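PDB 1RO5: acyl-homoserine-lactone synthase from Pseudomonas aeruginosa, which makes the quorum-sensing signal N-(3-oxododecanoyl)homoserine lactone from S-adenosyl-L-methionine and a fatty acyl chain carried on acyl carrier protein. Local coordinates for residues L25-V38 with W100-K112. Numbering follows the deposited sequence. Where two conformers were deposited one is given.
Sequences LRAQVFKERKGWDV and WELSRFAINSGQK. With SO4 (sulfate ion), chain B.
Helix 25-30 passes over strand 100-107 almost perpendicularly, at 93° with 7.6 Å between the axes, and Arg26 lies nearest Ala106, where the CA atoms are 5.5 Å apart. The small Ala106 methyl is consistent with so close an approach: Leu25, Arg26, Val29 and Phe30 all meet its CB, Val29 through CG2 at 3.9 Å. The chain of Arg104, on the same strand, is bent at chi2 (-60°) and runs across the Phe30 face. Arg104 CD makes a CH-pi contact 4.0 Å from the Phe30 ring centroid, and the guanidinium beyond it a cation-pi contact, its plane 34° from the ring's. This joins a helix to the central sheet of the alpha-beta-alpha sandwich, a fold related to the acetyltransferases. Past the ring, NH1 and NH2 of Arg104 both donate to Trp36 O, which lies in the guanidinium plane; the NH2 bond is 2.9 Å long. The Arg26 guanidinium lays one face on Arg104 CG. The NE atoms of both arginines form salt bridges with Glu45, so one carboxylate holds the two guanidinium groups together, while Arg26 NH2 also reaches Asp50. Beyond Trp36 O, the loop's Gly35 N and Asp37 N hydrogen-bond a sulfate ion, probably from the crystallisation liquor, Asp37 N lying 2.9 Å from sulfate O2.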
loop_
_atom_site.group_PDB
_atom_site.type_symbol
_atom_site.label_atom_id
_atom_site.label_comp_id
_atom_site.label_asym_id
_atom_site.label_seq_id
_atom_site.Cartn_x
_atom_site.Cartn_y
_atom_site.Cartn_z
ATOM N N LEU A 25 -8.934 -2.089 -11.252
ATOM C CA LEU A 25 -7.656 -2.768 -10.999
ATOM C C LEU A 25 -7.701 -3.509 -9.703
ATOM O O LEU A 25 -7.270 -4.625 -9.664
ATOM C CB LEU A 25 -6.447 -1.817 -11.014
ATOM C CG LEU A 25 -5.101 -2.447 -10.765
ATOM C CD1 LEU A 25 -4.880 -3.700 -11.643
ATOM C CD2 LEU A 25 -4.007 -1.513 -11.183
ATOM N N ARG A 26 -8.241 -2.916 -8.639
ATOM C CA ARG A 26 -8.360 -3.649 -7.377
ATOM C C ARG A 26 -9.319 -4.842 -7.512
ATOM O O ARG A 26 -9.105 -5.865 -6.836
ATOM C CB ARG A 26 -8.871 -2.720 -6.305
ATOM C CG ARG A 26 -7.770 -1.797 -5.823
ATOM C CD ARG A 26 -8.228 -0.680 -4.870
ATOM N NE ARG A 26 -9.175 -1.052 -3.805
ATOM C CZ ARG A 26 -9.775 -0.195 -2.943
ATOM N NH1 ARG A 26 -9.492 1.113 -2.953
ATOM N NH2 ARG A 26 -10.710 -0.665 -2.073
ATOM N N ALA A 27 -10.409 -4.670 -8.301
ATOM C CA ALA A 27 -11.282 -5.826 -8.556
ATOM C C ALA A 27 -10.553 -6.951 -9.348
ATOM O O ALA A 27 -10.726 -8.137 -9.031
ATOM C CB ALA A 27 -12.576 -5.436 -9.282
ATOM N N GLN A 28 -9.738 -6.572 -10.344
ATOM C CA GLN A 28 -9.039 -7.553 -11.128
ATOM C C GLN A 28 -8.096 -8.317 -10.216
ATOM O O GLN A 28 -7.981 -9.555 -10.311
ATOM C CB GLN A 28 -8.305 -6.901 -12.327
ATOM C CG GLN A 28 -9.303 -6.227 -13.375
ATOM C CD GLN A 28 -8.562 -5.594 -14.566
ATOM O OE1 GLN A 28 -7.875 -4.501 -14.492
ATOM N NE2 GLN A 28 -8.676 -6.311 -15.686
ATOM N N VAL A 29 -7.535 -7.609 -9.230
ATOM C CA VAL A 29 -6.661 -8.288 -8.269
ATOM C C VAL A 29 -7.330 -9.069 -7.219
ATOM O O VAL A 29 -6.956 -10.180 -7.025
ATOM C CB VAL A 29 -5.605 -7.338 -7.725
ATOM C CG1 VAL A 29 -4.773 -7.947 -6.609
ATOM C CG2 VAL A 29 -4.756 -6.922 -8.947
ATOM N N PHE A 30 -8.279 -8.460 -6.516
ATOM C CA PHE A 30 -8.898 -8.992 -5.279
ATOM C C PHE A 30 -10.219 -9.753 -5.501
ATOM O O PHE A 30 -10.755 -10.283 -4.566
ATOM C CB PHE A 30 -9.179 -7.883 -4.228
ATOM C CG PHE A 30 -7.948 -7.356 -3.562
ATOM C CD1 PHE A 30 -7.214 -6.305 -4.159
ATOM C CD2 PHE A 30 -7.475 -7.943 -2.378
ATOM C CE1 PHE A 30 -5.972 -5.858 -3.607
ATOM C CE2 PHE A 30 -6.318 -7.464 -1.744
ATOM C CZ PHE A 30 -5.529 -6.423 -2.383
ATOM N N LYS A 31 -10.777 -9.742 -6.708
ATOM C CA LYS A 31 -12.074 -10.434 -6.968
ATOM C C LYS A 31 -12.065 -11.889 -6.449
ATOM O O LYS A 31 -11.054 -12.643 -6.679
ATOM C CB LYS A 31 -12.502 -10.419 -8.459
ATOM C CG LYS A 31 -11.372 -11.080 -9.406
ATOM C CD LYS A 31 -11.894 -11.420 -10.828
ATOM C CE LYS A 31 -10.860 -12.322 -11.552
ATOM N NZ LYS A 31 -10.689 -11.884 -13.005
ATOM N N GLU A 32 -13.187 -12.207 -5.755
ATOM C CA GLU A 32 -13.454 -13.468 -5.011
ATOM C C GLU A 32 -12.322 -13.993 -4.081
ATOM O O GLU A 32 -12.484 -15.144 -3.567
ATOM C CB GLU A 32 -13.958 -14.703 -5.890
ATOM C CG GLU A 32 -15.003 -14.526 -7.019
ATOM C CD GLU A 32 -14.450 -15.138 -8.313
ATOM O OE1 GLU A 32 -13.580 -16.083 -8.220
ATOM O OE2 GLU A 32 -14.832 -14.655 -9.405
ATOM N N ARG A 33 -11.198 -13.258 -3.903
ATOM C CA ARG A 33 -10.324 -13.539 -2.752
ATOM C C ARG A 33 -11.288 -13.502 -1.576
ATOM O O ARG A 33 -12.057 -12.497 -1.420
ATOM C CB ARG A 33 -9.200 -12.483 -2.507
ATOM C CG ARG A 33 -8.172 -12.338 -3.638
ATOM C CD ARG A 33 -6.606 -12.625 -3.247
ATOM N NE ARG A 33 -5.899 -11.757 -2.260
ATOM C CZ ARG A 33 -4.667 -11.265 -2.466
ATOM N NH1 ARG A 33 -4.052 -11.502 -3.626
ATOM N NH2 ARG A 33 -4.059 -10.520 -1.542
ATOM N N LYS A 34 -11.341 -14.613 -0.843
ATOM C CA LYS A 34 -12.018 -14.687 0.433
ATOM C C LYS A 34 -11.055 -14.360 1.545
ATOM O O LYS A 34 -9.827 -14.487 1.411
ATOM C CB LYS A 34 -12.694 -16.070 0.673
ATOM C CG LYS A 34 -13.653 -16.563 -0.471
ATOM C CD LYS A 34 -15.136 -16.281 -0.148
ATOM C CE LYS A 34 -15.768 -17.540 0.645
ATOM N NZ LYS A 34 -17.120 -17.246 1.319
ATOM N N GLY A 35 -11.638 -13.835 2.611
ATOM C CA GLY A 35 -10.936 -13.540 3.838
ATOM C C GLY A 35 -10.367 -12.104 3.873
ATOM O O GLY A 35 -10.020 -11.593 4.990
ATOM N N TRP A 36 -10.326 -11.424 2.691
ATOM C CA TRP A 36 -9.743 -10.087 2.682
ATOM C C TRP A 36 -10.800 -8.986 2.753
ATOM O O TRP A 36 -10.488 -7.746 2.461
ATOM C CB TRP A 36 -8.799 -9.957 1.508
ATOM C CG TRP A 36 -7.555 -10.753 1.728
ATOM C CD1 TRP A 36 -7.404 -12.163 1.567
ATOM C CD2 TRP A 36 -6.274 -10.270 2.129
ATOM N NE1 TRP A 36 -6.110 -12.528 1.867
ATOM C CE2 TRP A 36 -5.385 -11.399 2.179
ATOM C CE3 TRP A 36 -5.769 -9.019 2.444
ATOM C CZ2 TRP A 36 -4.061 -11.284 2.575
ATOM C CZ3 TRP A 36 -4.428 -8.924 2.816
ATOM C CH2 TRP A 36 -3.599 -10.036 2.865
ATOM N N ASP A 37 -12.021 -9.404 3.214
ATOM C CA ASP A 37 -13.147 -8.484 3.355
ATOM C C ASP A 37 -13.397 -7.659 2.064
ATOM O O ASP A 37 -13.493 -6.417 2.103
ATOM C CB ASP A 37 -12.816 -7.511 4.477
ATOM C CG ASP A 37 -13.964 -7.310 5.368
ATOM O OD1 ASP A 37 -15.088 -7.385 4.858
ATOM O OD2 ASP A 37 -13.883 -7.116 6.569
ATOM N N VAL A 38 -13.461 -8.355 0.935
ATOM C CA VAL A 38 -13.605 -7.795 -0.339
ATOM C C VAL A 38 -15.056 -7.655 -0.690
ATOM O O VAL A 38 -15.876 -8.546 -0.452
ATOM C CB VAL A 38 -12.912 -8.752 -1.387
ATOM C CG1 VAL A 38 -13.359 -8.474 -2.870
ATOM C CG2 VAL A 38 -11.423 -8.758 -1.199
ATOM N N TRP A 100 0.779 5.654 9.249
ATOM C CA TRP A 100 -0.243 5.408 8.284
ATOM C C TRP A 100 -0.256 3.941 7.990
ATOM O O TRP A 100 0.729 3.234 8.157
ATOM C CB TRP A 100 0.109 6.175 6.978
ATOM C CG TRP A 100 -0.130 7.644 6.949
ATOM C CD1 TRP A 100 -0.840 8.384 7.829
ATOM C CD2 TRP A 100 0.351 8.562 5.959
ATOM N NE1 TRP A 100 -0.888 9.702 7.416
ATOM C CE2 TRP A 100 -0.137 9.829 6.286
ATOM C CE3 TRP A 100 1.167 8.432 4.841
ATOM C CZ2 TRP A 100 0.129 10.933 5.536
ATOM C CZ3 TRP A 100 1.422 9.506 4.100
ATOM C CH2 TRP A 100 0.893 10.760 4.441
ATOM N N GLU A 101 -1.363 3.484 7.491
ATOM C CA GLU A 101 -1.533 2.143 7.057
ATOM C C GLU A 101 -1.639 2.059 5.552
ATOM O O GLU A 101 -2.247 2.956 4.907
ATOM C CB GLU A 101 -2.849 1.560 7.628
ATOM C CG GLU A 101 -2.918 0.089 7.199
ATOM C CD GLU A 101 -4.303 -0.572 7.205
ATOM O OE1 GLU A 101 -5.301 0.056 6.847
ATOM O OE2 GLU A 101 -4.339 -1.740 7.482
ATOM N N LEU A 102 -0.968 1.044 4.983
ATOM C CA LEU A 102 -1.090 0.736 3.579
ATOM C C LEU A 102 -2.021 -0.474 3.449
ATOM O O LEU A 102 -1.955 -1.447 4.264
ATOM C CB LEU A 102 0.245 0.377 2.963
ATOM C CG LEU A 102 1.421 1.295 3.222
ATOM C CD1 LEU A 102 2.580 0.706 2.540
ATOM C CD2 LEU A 102 1.058 2.693 2.661
ATOM N N SER A 103 -2.782 -0.487 2.333
ATOM C CA SER A 103 -3.679 -1.571 2.058
ATOM C C SER A 103 -3.994 -1.692 0.613
ATOM O O SER A 103 -3.705 -0.794 -0.152
ATOM C CB SER A 103 -4.976 -1.415 2.916
ATOM O OG SER A 103 -5.739 -0.281 2.578
ATOM N N ARG A 104 -4.589 -2.797 0.182
ATOM C CA ARG A 104 -5.036 -2.888 -1.236
ATOM C C ARG A 104 -3.940 -2.684 -2.277
ATOM O O ARG A 104 -4.147 -1.950 -3.235
ATOM C CB ARG A 104 -6.245 -1.961 -1.512
ATOM C CG ARG A 104 -7.499 -2.267 -0.671
ATOM C CD ARG A 104 -7.944 -3.691 -0.964
ATOM N NE ARG A 104 -9.262 -4.089 -0.453
ATOM C CZ ARG A 104 -9.488 -5.059 0.477
ATOM N NH1 ARG A 104 -8.509 -5.780 1.077
ATOM N NH2 ARG A 104 -10.714 -5.353 0.784
ATOM N N PHE A 105 -2.796 -3.378 -2.145
ATOM C CA PHE A 105 -1.759 -3.363 -3.168
ATOM C C PHE A 105 -2.253 -4.059 -4.334
ATOM O O PHE A 105 -2.469 -5.211 -4.270
ATOM C CB PHE A 105 -0.358 -4.007 -2.842
ATOM C CG PHE A 105 0.149 -3.766 -1.473
ATOM C CD1 PHE A 105 -0.460 -2.831 -0.646
ATOM C CD2 PHE A 105 1.147 -4.575 -0.961
ATOM C CE1 PHE A 105 -0.054 -2.658 0.716
ATOM C CE2 PHE A 105 1.590 -4.380 0.372
ATOM C CZ PHE A 105 0.953 -3.390 1.194
ATOM N N ALA A 106 -2.360 -3.415 -5.455
ATOM C CA ALA A 106 -2.906 -4.061 -6.609
ATOM C C ALA A 106 -2.042 -3.638 -7.810
ATOM O O ALA A 106 -1.927 -2.444 -8.092
ATOM C CB ALA A 106 -4.456 -3.603 -6.838
ATOM N N ILE A 107 -1.459 -4.627 -8.514
ATOM C CA ILE A 107 -0.575 -4.404 -9.686
ATOM C C ILE A 107 -1.085 -5.190 -10.859
ATOM O O ILE A 107 -1.305 -6.388 -10.763
ATOM C CB ILE A 107 0.954 -4.731 -9.361
ATOM C CG1 ILE A 107 1.490 -3.713 -8.370
ATOM C CG2 ILE A 107 1.835 -4.582 -10.611
ATOM C CD1 ILE A 107 2.870 -3.862 -8.119
ATOM N N ASN A 108 -1.301 -4.502 -11.956
ATOM C CA ASN A 108 -1.768 -5.142 -13.140
ATOM C C ASN A 108 -0.722 -6.207 -13.559
ATOM O O ASN A 108 0.542 -5.918 -13.771
ATOM C CB ASN A 108 -1.993 -4.160 -14.263
ATOM C CG ASN A 108 -2.490 -4.857 -15.539
ATOM O OD1 ASN A 108 -3.154 -5.919 -15.498
ATOM N ND2 ASN A 108 -2.186 -4.263 -16.675
ATOM N N SER A 109 -1.246 -7.431 -13.666
ATOM C CA SER A 109 -0.374 -8.580 -13.933
ATOM C C SER A 109 -0.066 -8.907 -15.458
ATOM O O SER A 109 1.052 -9.443 -15.699
ATOM C CB SER A 109 -0.969 -9.780 -13.209
ATOM O OG SER A 109 -2.091 -10.254 -13.963
ATOM N N GLY A 110 -1.017 -8.590 -16.396
ATOM C CA GLY A 110 -0.901 -8.684 -17.855
ATOM C C GLY A 110 0.428 -8.295 -18.546
ATOM O O GLY A 110 1.460 -7.940 -17.889
ATOM N N GLN A 111 0.402 -8.367 -19.891
ATOM C CA GLN A 111 1.575 -8.081 -20.815
ATOM C C GLN A 111 2.185 -6.651 -20.863
ATOM O O GLN A 111 3.421 -6.440 -21.123
ATOM C CB GLN A 111 1.229 -8.442 -22.263
ATOM C CG GLN A 111 1.129 -9.929 -22.516
ATOM C CD GLN A 111 0.564 -10.258 -23.901
ATOM O OE1 GLN A 111 -0.640 -10.071 -24.162
ATOM N NE2 GLN A 111 1.436 -10.770 -24.785
ATOM N N LYS A 112 1.282 -5.697 -20.608
ATOM C CA LYS A 112 1.494 -4.274 -20.816
ATOM C C LYS A 112 2.224 -3.590 -19.618
ATOM O O LYS A 112 2.602 -2.421 -19.726
ATOM C CB LYS A 112 0.143 -3.616 -21.227
ATOM C CG LYS A 112 -0.580 -4.288 -22.469
ATOM C CD LYS A 112 -2.117 -4.022 -22.506
ATOM C CE LYS A 112 -2.634 -3.837 -23.990
ATOM N NZ LYS A 112 -4.082 -3.325 -24.096
HETATM S S SO4 B . -14.475 -12.148 3.015
HETATM O O1 SO4 B . -15.761 -11.636 3.467
HETATM O O2 SO4 B . -13.509 -11.778 4.073
HETATM O O3 SO4 B . -13.996 -11.610 1.671
HETATM O O4 SO4 B . -14.714 -13.613 2.735
#